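PDB 6TYK: iodotyrosine deiodinase from Thermotoga neapolitana, which removes halogen from halotyrosines such as 3-iodo-L-tyrosine, using FMN as cofactor and NADPH as the source of reducing equivalents. Local coordinates for residues A[145-150]-A[155-160]; A[49-52]-A[56-59]; A[62-67]-A[93-98]; A[25-30]-A[162-167]. One frame throughout, in Å; residues are numbered along the deposited sequence. Where two conformers were deposited one is given.

Interaction 1 of 4, residues A[145-150]-A[155-160]; sequences EVEKLV and ELRLEV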
loop_
_atom_site.group_PDB
_atom_site.type_symbol
_atom_site.label_atom_id
_atom_site.label_comp_id
_atom_site.label_asym_id
_atom_site.label_seq_id
_atom_site.Cartn_x
_atom_site.Cartn_y
_atom_site.Cartn_z
ATOM N N GLU A 145 -16.671 -5.765 -14.968
ATOM C CA GLU A 145 -17.400 -4.996 -15.967
ATOM C C GLU A 145 -16.645 -3.730 -16.363
ATOM O O GLU A 145 -16.624 -3.349 -17.528
ATOM C CB GLU A 145 -18.817 -4.676 -15.477
ATOM C CG GLU A 145 -19.684 -5.918 -15.314
ATOM C CD GLU A 145 -20.992 -5.649 -14.589
ATOM O OE1 GLU A 145 -21.029 -4.737 -13.734
ATOM O OE2 GLU A 145 -21.986 -6.352 -14.875
ATOM N N VAL A 146 -16.002 -3.090 -15.394
ATOM C CA VAL A 146 -15.212 -1.904 -15.684
ATOM C C VAL A 146 -13.982 -2.298 -16.491
ATOM O O VAL A 146 -13.613 -1.617 -17.446
ATOM C CB VAL A 146 -14.819 -1.153 -14.395
ATOM C CG1 VAL A 146 -13.909 0.014 -14.727
ATOM C CG2 VAL A 146 -16.073 -0.674 -13.668
ATOM N N GLU A 147 -13.365 -3.417 -16.123
ATOM C CA GLU A 147 -12.213 -3.922 -16.865
ATOM C C GLU A 147 -12.536 -4.106 -18.338
ATOM O O GLU A 147 -11.729 -3.768 -19.202
ATOM C CB GLU A 147 -11.730 -5.247 -16.283
ATOM C CG GLU A 147 -10.930 -5.108 -15.001
ATOM C CD GLU A 147 -10.404 -6.442 -14.518
ATOM O OE1 GLU A 147 -10.799 -7.479 -15.081
ATOM O OE2 GLU A 147 -9.599 -6.469 -13.578
ATOM N N LYS A 148 -13.719 -4.642 -18.619
ATOM C CA LYS A 148 -14.107 -4.908 -19.997
ATOM C C LYS A 148 -14.317 -3.603 -20.759
ATOM O O LYS A 148 -13.983 -3.506 -21.942
ATOM C CB LYS A 148 -15.370 -5.776 -20.051
ATOM C CG LYS A 148 -15.833 -6.128 -21.458
ATOM C CD LYS A 148 -17.161 -6.857 -21.420
ATOM C CE LYS A 148 -17.718 -7.074 -22.817
ATOM N NZ LYS A 148 -19.134 -7.525 -22.775
ATOM N N LEU A 149 -14.868 -2.602 -20.075
ATOM C CA LEU A 149 -15.124 -1.306 -20.696
ATOM C C LEU A 149 -13.859 -0.679 -21.253
ATOM O O LEU A 149 -13.902 0.030 -22.254
ATOM C CB LEU A 149 -15.761 -0.333 -19.702
ATOM C CG LEU A 149 -17.241 -0.502 -19.405
ATOM C CD1 LEU A 149 -17.655 0.547 -18.383
ATOM C CD2 LEU A 149 -18.037 -0.355 -20.687
ATOM N N VAL A 150 -12.735 -0.931 -20.594
ATOM C CA VAL A 150 -11.480 -0.305 -21.002
ATOM C C VAL A 150 -10.540 -1.291 -21.701
ATOM O O VAL A 150 -9.359 -1.008 -21.897
ATOM C CB VAL A 150 -10.774 0.433 -19.828
ATOM C CG1 VAL A 150 -11.676 1.537 -19.271
ATOM C CG2 VAL A 150 -10.376 -0.540 -18.730
ATOM N N GLU A 155 -3.630 -10.025 -18.546
ATOM C CA GLU A 155 -2.466 -9.973 -17.664
ATOM C C GLU A 155 -2.602 -8.986 -16.505
ATOM O O GLU A 155 -1.793 -9.002 -15.587
ATOM C CB GLU A 155 -1.210 -9.627 -18.466
ATOM C CG GLU A 155 -0.738 -10.728 -19.404
ATOM C CD GLU A 155 -1.511 -10.784 -20.709
ATOM O OE1 GLU A 155 -2.275 -9.842 -21.005
ATOM O OE2 GLU A 155 -1.341 -11.774 -21.449
ATOM N N LEU A 156 -3.618 -8.129 -16.554
ATOM C CA LEU A 156 -3.734 -7.056 -15.581
ATOM C C LEU A 156 -5.021 -7.162 -14.792
ATOM O O LEU A 156 -6.056 -7.547 -15.322
ATOM C CB LEU A 156 -3.672 -5.690 -16.272
ATOM C CG LEU A 156 -2.395 -5.365 -17.058
ATOM C CD1 LEU A 156 -2.468 -3.963 -17.645
ATOM C CD2 LEU A 156 -1.159 -5.504 -16.173
ATOM N N ARG A 157 -4.941 -6.800 -13.521
ATOM C CA ARG A 157 -6.101 -6.778 -12.650
ATOM C C ARG A 157 -6.371 -5.350 -12.219
ATOM O O ARG A 157 -5.478 -4.686 -11.708
ATOM C CB ARG A 157 -5.822 -7.617 -11.402
ATOM C CG ARG A 157 -6.908 -7.535 -10.367
ATOM C CD ARG A 157 -6.664 -8.494 -9.225
ATOM N NE ARG A 157 -7.777 -8.465 -8.288
ATOM C CZ ARG A 157 -8.050 -9.436 -7.427
ATOM N NH1 ARG A 157 -7.283 -10.518 -7.397
ATOM N NH2 ARG A 157 -9.094 -9.329 -6.608
ATOM N N LEU A 158 -7.596 -4.870 -12.411
ATOM C CA LEU A 158 -7.935 -3.546 -11.912
ATOM C C LEU A 158 -8.010 -3.592 -10.395
ATOM O O LEU A 158 -8.748 -4.394 -9.836
ATOM C CB LEU A 158 -9.259 -3.074 -12.501
ATOM C CG LEU A 158 -9.761 -1.697 -12.075
ATOM C CD1 LEU A 158 -8.726 -0.609 -12.348
ATOM C CD2 LEU A 158 -11.068 -1.403 -12.810
ATOM N N GLU A 159 -7.237 -2.736 -9.738
ATOM C CA GLU A 159 -7.186 -2.713 -8.280
ATOM C C GLU A 159 -8.086 -1.636 -7.687
ATOM O O GLU A 159 -8.725 -1.840 -6.658
ATOM C CB GLU A 159 -5.756 -2.478 -7.801
ATOM C CG GLU A 159 -4.819 -3.644 -8.053
ATOM C CD GLU A 159 -5.136 -4.852 -7.198
ATOM O OE1 GLU A 159 -5.912 -4.715 -6.222
ATOM O OE2 GLU A 159 -4.599 -5.941 -7.484
ATOM N N VAL A 160 -8.110 -0.470 -8.311
ATOM C CA VAL A 160 -8.819 0.652 -7.727
ATOM C C VAL A 160 -9.046 1.709 -8.792
ATOM O O VAL A 160 -8.260 1.827 -9.732
ATOM C CB VAL A 160 -8.032 1.253 -6.529
ATOM C CG1 VAL A 160 -6.668 1.811 -6.963
ATOM C CG2 VAL A 160 -8.843 2.320 -5.845
HETATM O O HOH W 1 -8.074 -8.863 -16.452
#
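V146 and E147 of helix 143-149 meet L158 of strand 156-165, a helix–turn–strand unit of the FMN-dependent nitroreductase fold in which four residues link the two segments. V146 lays CG1 against the CD2 methyl of L158 at 3.7 Å. C64 of helix 54-74 also packs on V146, while L103 and F105 of strand 100-107 receive L158 from the sheet side. One residue on, E147 carries the polar half of the contact. Its CG is anti to the carbonyl carbon (chi1 -77°), and the chain beyond is extended, which carries the carboxylate over to the strand backbone. On the way CG brushes L158 CB at 3.6 Å, the two side chains sliding past each other in opposite directions. At the end OE2 accepts the backbone N-H of L158, N to OE2 2.8 Å, in a nearly straight bond (173°) that arrives on the anti side of the carboxylate, 18° out of its plane. R157 next door pairs with S106 of strand 100-107, whereas the N-H of L158 has this side-chain acceptor. An alanine at E147 would probably leave that N-H without its mate and open a gap beside L158 CB. V150, just past the helix, packs on N184 of the second subunit. A water lies 2.7 Å from L156 O and has a long, weak bond to E147 OE1 at 3.3 Å.

Interaction 2 of 4, residues A[49-52]-A[56-59]; sequences LIVE and LKGQ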
loop_
_atom_site.group_PDB
_atom_site.type_symbol
_atom_site.label_atom_id
_atom_site.label_comp_id
_atom_site.label_asym_id
_atom_site.label_seq_id
_atom_site.Cartn_x
_atom_site.Cartn_y
_atom_site.Cartn_z
ATOM N N LEU A 49 -3.971 3.722 -16.104
ATOM C CA LEU A 49 -4.843 4.095 -17.204
ATOM C C LEU A 49 -5.566 5.362 -16.784
ATOM O O LEU A 49 -6.283 5.371 -15.784
ATOM C CB LEU A 49 -5.853 2.986 -17.494
ATOM C CG LEU A 49 -6.826 3.238 -18.642
ATOM C CD1 LEU A 49 -6.096 3.328 -19.976
ATOM C CD2 LEU A 49 -7.889 2.153 -18.691
ATOM N N ILE A 50 -5.335 6.438 -17.523
ATOM C CA ILE A 50 -5.942 7.719 -17.224
ATOM C C ILE A 50 -7.177 7.895 -18.087
ATOM O O ILE A 50 -7.082 8.031 -19.309
ATOM C CB ILE A 50 -4.953 8.867 -17.484
ATOM C CG1 ILE A 50 -3.661 8.639 -16.687
ATOM C CG2 ILE A 50 -5.601 10.214 -17.163
ATOM C CD1 ILE A 50 -2.572 9.617 -17.020
ATOM N N VAL A 51 -8.341 7.847 -17.450
ATOM C CA VAL A 51 -9.598 8.017 -18.167
ATOM C C VAL A 51 -10.090 9.457 -18.070
ATOM O O VAL A 51 -10.277 9.993 -16.974
ATOM C CB VAL A 51 -10.671 7.049 -17.645
ATOM C CG1 VAL A 51 -11.975 7.236 -18.412
ATOM C CG2 VAL A 51 -10.175 5.607 -17.742
ATOM N N GLU A 52 -10.292 10.083 -19.221
ATOM C CA GLU A 52 -10.797 11.451 -19.244
ATOM C C GLU A 52 -12.001 11.626 -20.151
ATOM O O GLU A 52 -12.741 12.583 -19.997
ATOM C CB GLU A 52 -9.709 12.411 -19.706
ATOM C CG GLU A 52 -8.559 12.538 -18.733
ATOM C CD GLU A 52 -7.418 13.306 -19.334
ATOM O OE1 GLU A 52 -7.507 14.551 -19.412
ATOM O OE2 GLU A 52 -6.441 12.656 -19.753
ATOM N N LEU A 56 -16.802 7.735 -21.893
ATOM C CA LEU A 56 -16.256 6.586 -21.182
ATOM C C LEU A 56 -16.446 6.721 -19.671
ATOM O O LEU A 56 -16.793 5.750 -19.004
ATOM C CB LEU A 56 -14.785 6.390 -21.532
ATOM C CG LEU A 56 -14.083 5.232 -20.840
ATOM C CD1 LEU A 56 -14.801 3.928 -21.119
ATOM C CD2 LEU A 56 -12.648 5.180 -21.353
ATOM N N LYS A 57 -16.232 7.919 -19.133
ATOM C CA LYS A 57 -16.477 8.139 -17.711
ATOM C C LYS A 57 -17.921 7.829 -17.391
ATOM O O LYS A 57 -18.216 7.245 -16.360
ATOM C CB LYS A 57 -16.151 9.581 -17.284
ATOM C CG LYS A 57 -14.667 9.911 -17.335
ATOM C CD LYS A 57 -14.309 11.187 -16.588
ATOM C CE LYS A 57 -15.351 12.258 -16.729
ATOM N NZ LYS A 57 -14.860 13.560 -16.209
ATOM N N GLY A 58 -18.820 8.217 -18.290
ATOM C CA GLY A 58 -20.231 7.964 -18.087
ATOM C C GLY A 58 -20.537 6.479 -18.058
ATOM O O GLY A 58 -21.327 6.017 -17.228
ATOM N N GLN A 59 -19.923 5.725 -18.964
ATOM C CA GLN A 59 -20.112 4.279 -18.990
ATOM C C GLN A 59 -19.603 3.652 -17.702
ATOM O O GLN A 59 -20.268 2.803 -17.106
ATOM C CB GLN A 59 -19.408 3.657 -20.195
ATOM C CG GLN A 59 -19.986 4.063 -21.539
ATOM C CD GLN A 59 -19.140 3.569 -22.695
ATOM O OE1 GLN A 59 -17.920 3.728 -22.700
ATOM N NE2 GLN A 59 -19.784 2.960 -23.680
HETATM O O HOH W 2 -12.614 14.415 -17.854
#
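V51 and L56 cross at about a right angle, a V51 methyl laid against the CD2 end of L56, where strand 46-51 turns into helix 54-74. This is a tight strand–turn–helix passage of the nitroreductase fold, with only three residues between the two segments. V51 does its touching with CG1, which stands anti to the backbone N (chi1 -180°) and is thereby aimed at the helix. That methyl meets L56 CD2 at 3.7 Å and L56 CG at 3.8 Å, then reaches K57 CG at 3.9 Å, one methyl shared by two successive helix residues. L103 of strand 100-107 packs on V51 as well. K57 runs past this apolar spot: its CD passes 4.0 Å from E52 O, and a bend beyond it (chi3 -37°) turns CE and NZ aside. Round NZ lie A98 O, K96 O, the salt-bridging E54 OE2 and a water, more acceptors than the ammonium has protons, with A98 O the strongest partner. The strand side belongs to the dimer. L49 and I50 pair in parallel with a strand of the second subunit, and E52 N bonds to OD1 of N184 of that subunit. Between the two segments, the water bridges E52 O (2.8 Å) and K57 NZ (2.9 Å).

Interaction 3 of 4, residues A[62-67]-A[93-98]; sequences RVCERS and PFLKEA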
loop_
_atom_site.group_PDB
_atom_site.type_symbol
_atom_site.label_atom_id
_atom_site.label_comp_id
_atom_site.label_asym_id
_atom_site.label_seq_id
_atom_site.Cartn_x
_atom_site.Cartn_y
_atom_site.Cartn_z
ATOM N N ARG A 62 -22.010 4.562 -14.825
ATOM C CA ARG A 62 -23.272 3.836 -14.820
ATOM C C ARG A 62 -23.111 2.362 -14.461
ATOM O O ARG A 62 -23.942 1.806 -13.742
ATOM C CB ARG A 62 -24.018 4.035 -16.140
ATOM C CG ARG A 62 -24.486 5.473 -16.310
ATOM C CD ARG A 62 -25.345 5.659 -17.545
ATOM N NE ARG A 62 -24.543 5.504 -18.747
ATOM C CZ ARG A 62 -23.902 6.495 -19.364
ATOM N NH1 ARG A 62 -23.989 7.745 -18.919
ATOM N NH2 ARG A 62 -23.178 6.232 -20.439
ATOM N N VAL A 63 -22.039 1.736 -14.944
ATOM C CA VAL A 63 -21.773 0.345 -14.592
ATOM C C VAL A 63 -21.501 0.225 -13.088
ATOM O O VAL A 63 -22.009 -0.677 -12.412
ATOM C CB VAL A 63 -20.616 -0.229 -15.420
ATOM C CG1 VAL A 63 -20.130 -1.534 -14.829
ATOM C CG2 VAL A 63 -21.071 -0.414 -16.855
ATOM N N CYS A 64 -20.714 1.154 -12.558
ATOM C CA CYS A 64 -20.436 1.151 -11.132
ATOM C C CYS A 64 -21.693 1.412 -10.320
ATOM O O CYS A 64 -21.939 0.732 -9.335
ATOM C CB CYS A 64 -19.340 2.165 -10.789
ATOM S SG CYS A 64 -17.731 1.628 -11.377
ATOM N N GLU A 65 -22.493 2.383 -10.740
ATOM C CA GLU A 65 -23.715 2.721 -10.008
ATOM C C GLU A 65 -24.694 1.557 -9.961
ATOM O O GLU A 65 -25.325 1.310 -8.928
ATOM C CB GLU A 65 -24.389 3.955 -10.609
ATOM C CG GLU A 65 -23.723 5.240 -10.170
ATOM C CD GLU A 65 -24.382 6.471 -10.732
ATOM O OE1 GLU A 65 -25.260 6.333 -11.610
ATOM O OE2 GLU A 65 -24.014 7.585 -10.299
ATOM N N ARG A 66 -24.815 0.838 -11.072
ATOM C CA ARG A 66 -25.704 -0.319 -11.114
ATOM C C ARG A 66 -25.252 -1.357 -10.089
ATOM O O ARG A 66 -26.054 -1.903 -9.321
ATOM C CB ARG A 66 -25.716 -0.930 -12.516
ATOM C CG ARG A 66 -26.409 -2.279 -12.598
ATOM C CD ARG A 66 -27.888 -2.173 -12.275
ATOM N NE ARG A 66 -28.171 -2.343 -10.851
ATOM C CZ ARG A 66 -29.394 -2.386 -10.330
ATOM N NH1 ARG A 66 -30.461 -2.272 -11.113
ATOM N NH2 ARG A 66 -29.552 -2.543 -9.021
ATOM N N SER A 67 -23.951 -1.613 -10.084
ATOM C CA SER A 67 -23.354 -2.567 -9.167
ATOM C C SER A 67 -23.546 -2.107 -7.722
ATOM O O SER A 67 -23.889 -2.905 -6.849
ATOM C CB SER A 67 -21.863 -2.728 -9.491
ATOM O OG SER A 67 -21.225 -3.667 -8.646
ATOM N N PRO A 93 -21.558 10.473 -8.185
ATOM C CA PRO A 93 -21.339 11.646 -9.044
ATOM C C PRO A 93 -19.861 11.998 -9.249
ATOM O O PRO A 93 -19.539 12.634 -10.251
ATOM C CB PRO A 93 -22.087 12.771 -8.315
ATOM C CG PRO A 93 -22.351 12.260 -6.925
ATOM C CD PRO A 93 -22.409 10.771 -7.021
ATOM N N PHE A 94 -18.973 11.592 -8.345
ATOM C CA PHE A 94 -17.556 11.901 -8.549
ATOM C C PHE A 94 -16.979 11.204 -9.775
ATOM O O PHE A 94 -15.971 11.641 -10.318
ATOM C CB PHE A 94 -16.697 11.620 -7.309
ATOM C CG PHE A 94 -16.833 10.231 -6.755
ATOM C CD1 PHE A 94 -16.206 9.156 -7.356
ATOM C CD2 PHE A 94 -17.543 10.014 -5.592
ATOM C CE1 PHE A 94 -16.312 7.879 -6.818
ATOM C CE2 PHE A 94 -17.657 8.741 -5.055
ATOM C CZ PHE A 94 -17.039 7.675 -5.664
ATOM N N LEU A 95 -17.626 10.133 -10.219
ATOM C CA LEU A 95 -17.153 9.419 -11.403
ATOM C C LEU A 95 -17.444 10.214 -12.674
ATOM O O LEU A 95 -16.870 9.938 -13.736
ATOM C CB LEU A 95 -17.778 8.024 -11.475
ATOM C CG LEU A 95 -17.316 7.053 -10.384
ATOM C CD1 LEU A 95 -18.072 5.738 -10.500
ATOM C CD2 LEU A 95 -15.805 6.810 -10.431
ATOM N N LYS A 96 -18.324 11.205 -12.552
ATOM C CA LYS A 96 -18.574 12.165 -13.621
ATOM C C LYS A 96 -17.824 13.476 -13.399
ATOM O O LYS A 96 -17.251 14.020 -14.341
ATOM C CB LYS A 96 -20.075 12.447 -13.754
ATOM C CG LYS A 96 -20.423 13.599 -14.695
ATOM C CD LYS A 96 -21.933 13.770 -14.813
ATOM C CE LYS A 96 -22.300 15.007 -15.619
ATOM N NZ LYS A 96 -21.677 15.000 -16.971
ATOM N N GLU A 97 -17.824 13.986 -12.165
ATOM C CA GLU A 97 -17.237 15.304 -11.895
ATOM C C GLU A 97 -15.714 15.343 -11.987
ATOM O O GLU A 97 -15.140 16.318 -12.478
ATOM C CB GLU A 97 -17.666 15.828 -10.522
ATOM C CG GLU A 97 -19.174 15.995 -10.348
ATOM C CD GLU A 97 -19.793 17.001 -11.313
ATOM O OE1 GLU A 97 -20.228 16.589 -12.414
ATOM O OE2 GLU A 97 -19.860 18.202 -10.960
ATOM N N ALA A 98 -15.055 14.294 -11.505
ATOM C CA ALA A 98 -13.599 14.271 -11.512
ATOM C C ALA A 98 -13.086 14.364 -12.946
ATOM O O ALA A 98 -13.554 13.644 -13.823
ATOM C CB ALA A 98 -13.091 13.010 -10.835
#
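P93 O, carried by the proline whose ring N is approached by E65, is gripped by two backbone N-H groups: K96 N at 3.0 Å and E97 N at 2.9 Å. The two bonds hold the first turn of the main chain from P93, beside helix 54-74. E65 and C64 on that long helix meet P93 and L95 of 93-98. E65 is extended beyond CG, and its OE2 comes to 4.3 Å from P93 N, a nitrogen that as part of a proline ring has no proton to give. The partner of this oxygen is instead the backbone N-H of K92, the residue just before P93 and a binding residue for 3-iodo-L-tyrosine. Deeper in, C64 and L95 make the apolar half. The L95 CD1 methyl rests on C64 CB at 3.8 Å; the L95 side chain leaves the backbone with CG anti to the carbonyl carbon (chi1 -68°), which sends the isobutyl group across to the long helix. C64 meets the leucine with CB, while SG is turned beside its own backbone N (chi1 -71°); V146 of helix 143-149 packs on C64 as well. I161 of strand 156-165 touches both C64 and L95, placing the pair over the sheet. The chemistry is thus divided: a small apolar touch between two helices, and a carboxylate that grips the main chain at K92, which is consistent with a role for E65 in setting the backbone position of this substrate-binding residue.

Interaction 4 of 4, residues A[25-30]-A[162-167]; sequences EDLIYS and LPVGYP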
loop_
_atom_site.group_PDB
_atom_site.type_symbol
_atom_site.label_atom_id
_atom_site.label_comp_id
_atom_site.label_asym_id
_atom_site.label_seq_id
_atom_site.Cartn_x
_atom_site.Cartn_y
_atom_site.Cartn_z
ATOM N N GLU A 25 0.676 17.272 -15.900
ATOM C CA GLU A 25 1.914 17.052 -15.157
ATOM C C GLU A 25 1.706 16.852 -13.653
ATOM O O GLU A 25 2.490 16.166 -13.012
ATOM C CB GLU A 25 2.933 18.166 -15.416
ATOM C CG GLU A 25 4.338 17.826 -14.923
ATOM C CD GLU A 25 4.803 16.443 -15.369
ATOM O OE1 GLU A 25 4.492 16.044 -16.515
ATOM O OE2 GLU A 25 5.475 15.753 -14.568
ATOM N N ASP A 26 0.652 17.441 -13.094
ATOM C CA ASP A 26 0.353 17.258 -11.674
ATOM C C ASP A 26 -0.029 15.811 -11.380
ATOM O O ASP A 26 0.399 15.223 -10.386
ATOM C CB ASP A 26 -0.757 18.208 -11.220
ATOM C CG ASP A 26 -0.315 19.651 -11.220
ATOM O OD1 ASP A 26 0.885 19.904 -10.989
ATOM O OD2 ASP A 26 -1.167 20.530 -11.456
ATOM N N LEU A 27 -0.832 15.231 -12.261
ATOM C CA LEU A 27 -1.181 13.830 -12.129
ATOM C C LEU A 27 0.038 12.945 -12.368
ATOM O O LEU A 27 0.318 12.022 -11.597
ATOM C CB LEU A 27 -2.290 13.475 -13.116
ATOM C CG LEU A 27 -2.720 12.013 -13.133
ATOM C CD1 LEU A 27 -3.126 11.544 -11.742
ATOM C CD2 LEU A 27 -3.854 11.811 -14.133
ATOM N N ILE A 28 0.768 13.230 -13.442
ATOM C CA ILE A 28 1.966 12.462 -13.767
ATOM C C ILE A 28 2.998 12.497 -12.642
ATOM O O ILE A 28 3.641 11.490 -12.370
ATOM C CB ILE A 28 2.612 12.928 -15.090
ATOM C CG1 ILE A 28 1.653 12.680 -16.260
ATOM C CG2 ILE A 28 3.940 12.210 -15.321
ATOM C CD1 ILE A 28 1.288 11.228 -16.454
ATOM N N TYR A 29 3.145 13.648 -11.986
ATOM C CA TYR A 29 4.020 13.755 -10.817
ATOM C C TYR A 29 3.707 12.666 -9.798
ATOM O O TYR A 29 4.602 12.014 -9.268
ATOM C CB TYR A 29 3.869 15.128 -10.151
ATOM C CG TYR A 29 4.519 15.207 -8.786
ATOM C CD1 TYR A 29 5.884 15.440 -8.661
ATOM C CD2 TYR A 29 3.772 15.048 -7.623
ATOM C CE1 TYR A 29 6.486 15.509 -7.425
ATOM C CE2 TYR A 29 4.369 15.111 -6.383
ATOM C CZ TYR A 29 5.725 15.345 -6.291
ATOM O OH TYR A 29 6.332 15.413 -5.062
ATOM N N SER A 30 2.427 12.470 -9.519
ATOM C CA SER A 30 2.014 11.501 -8.509
ATOM C C SER A 30 2.371 10.085 -8.936
ATOM O O SER A 30 2.740 9.251 -8.109
ATOM C CB SER A 30 0.513 11.622 -8.176
ATOM O OG SER A 30 -0.335 10.951 -9.110
ATOM N N LEU A 162 -9.262 5.647 -9.025
ATOM C CA LEU A 162 -8.960 6.848 -8.259
ATOM C C LEU A 162 -9.412 8.084 -9.017
ATOM O O LEU A 162 -8.696 8.576 -9.889
ATOM C CB LEU A 162 -7.456 6.963 -7.997
ATOM C CG LEU A 162 -6.823 5.915 -7.093
ATOM C CD1 LEU A 162 -5.313 5.958 -7.261
ATOM C CD2 LEU A 162 -7.183 6.162 -5.641
ATOM N N PRO A 163 -10.605 8.594 -8.699
ATOM C CA PRO A 163 -10.979 9.894 -9.257
ATOM C C PRO A 163 -9.999 10.932 -8.736
ATOM O O PRO A 163 -9.680 10.923 -7.543
ATOM C CB PRO A 163 -12.382 10.139 -8.694
ATOM C CG PRO A 163 -12.865 8.775 -8.267
ATOM C CD PRO A 163 -11.643 8.047 -7.814
ATOM N N VAL A 164 -9.492 11.776 -9.627
ATOM C CA VAL A 164 -8.526 12.796 -9.249
ATOM C C VAL A 164 -8.941 14.139 -9.817
ATOM O O VAL A 164 -9.342 14.241 -10.972
ATOM C CB VAL A 164 -7.112 12.454 -9.750
ATOM C CG1 VAL A 164 -6.136 13.588 -9.410
ATOM C CG2 VAL A 164 -6.642 11.141 -9.134
ATOM N N GLY A 165 -8.846 15.170 -8.993
ATOM C CA GLY A 165 -9.127 16.515 -9.443
ATOM C C GLY A 165 -8.941 17.469 -8.287
ATOM O O GLY A 165 -8.453 17.089 -7.223
ATOM N N TYR A 166 -9.316 18.720 -8.499
ATOM C CA TYR A 166 -9.254 19.709 -7.439
ATOM C C TYR A 166 -10.423 19.483 -6.499
ATOM O O TYR A 166 -11.550 19.282 -6.946
ATOM C CB TYR A 166 -9.348 21.113 -8.035
ATOM C CG TYR A 166 -8.157 21.479 -8.885
ATOM C CD1 TYR A 166 -6.891 21.533 -8.330
ATOM C CD2 TYR A 166 -8.299 21.773 -10.237
ATOM C CE1 TYR A 166 -5.797 21.878 -9.087
ATOM C CE2 TYR A 166 -7.202 22.119 -11.005
ATOM C CZ TYR A 166 -5.956 22.165 -10.424
ATOM O OH TYR A 166 -4.858 22.508 -11.176
ATOM N N PRO A 167 -10.163 19.524 -5.184
ATOM C CA PRO A 167 -11.246 19.310 -4.225
ATOM C C PRO A 167 -12.240 20.452 -4.270
ATOM O O PRO A 167 -11.866 21.615 -4.486
ATOM C CB PRO A 167 -10.526 19.309 -2.869
ATOM C CG PRO A 167 -9.092 19.028 -3.200
ATOM C CD PRO A 167 -8.871 19.715 -4.512
#
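L27 of helix 24-35 and V164 of strand 156-165 bury the most surface here. The touch is light: the CD1 methyl of L27 lies 4.3 Å from V164 CG1 and 4.4 Å from V164 CG2, close to equidistant from the two branches of the valine. L27 reaches them with CG anti to the backbone N (chi1 177°), which sends the isobutyl group off the helix toward the sheet. Y100 of the adjacent strand also packs on L27, and S135 of strand 134-135 touches V164, and so the leucine and valine sit among side chains of three strands. The backbones stay apart, the nearest CA atoms, those of L27 and V164, being 8.0 Å from each other. In the nitroreductase fold helices pack on the central antiparallel sheet, and this contact joins an early helix to a late strand, with 131 residues between them. V164 is held in that sheet by backbone bonds to Y100, and G165 by one to G134. Beyond V164, Y166 approaches D26 with its polar end. D26 OD2 comes to 4.2 Å from Y166 OH, a near approach too long for a hydrogen bond, with the carboxylate and ring planes turned 72° apart and the side chains crossing at about a right angle. E20, P22 and P23 pack against Y166, and its backbone bonds to K18. On the helix, the hydroxyl of S30 turns back on L27: OG donates to L27 O at 2.8 Å, in the carbonyl plane and on a lone pair.

Overall arrangement
Interactions 1, 2 and 4 each use a strand of one antiparallel sheet and touch the second subunit; interaction 3 joins two helices beside it. Interactions 1 and 4 use successive parts of strand 156-165, their centres 20 Å apart, and interactions 2 and 3 share helix 54-74, their centres 10 Å apart. V146 CG2 meets C64 SG at 3.6 Å, joining interactions 1 and 3; F94 CD1 meets P163 CG at 3.5 Å, joining 3 and 4. Interaction 3 borders the pocket: the L95 side chain is about 4 Å from that of K92, and the C64 side chain about 5 Å from that of E68. The R157 side chain lies about 6 Å from a bound 3-iodotyrosine.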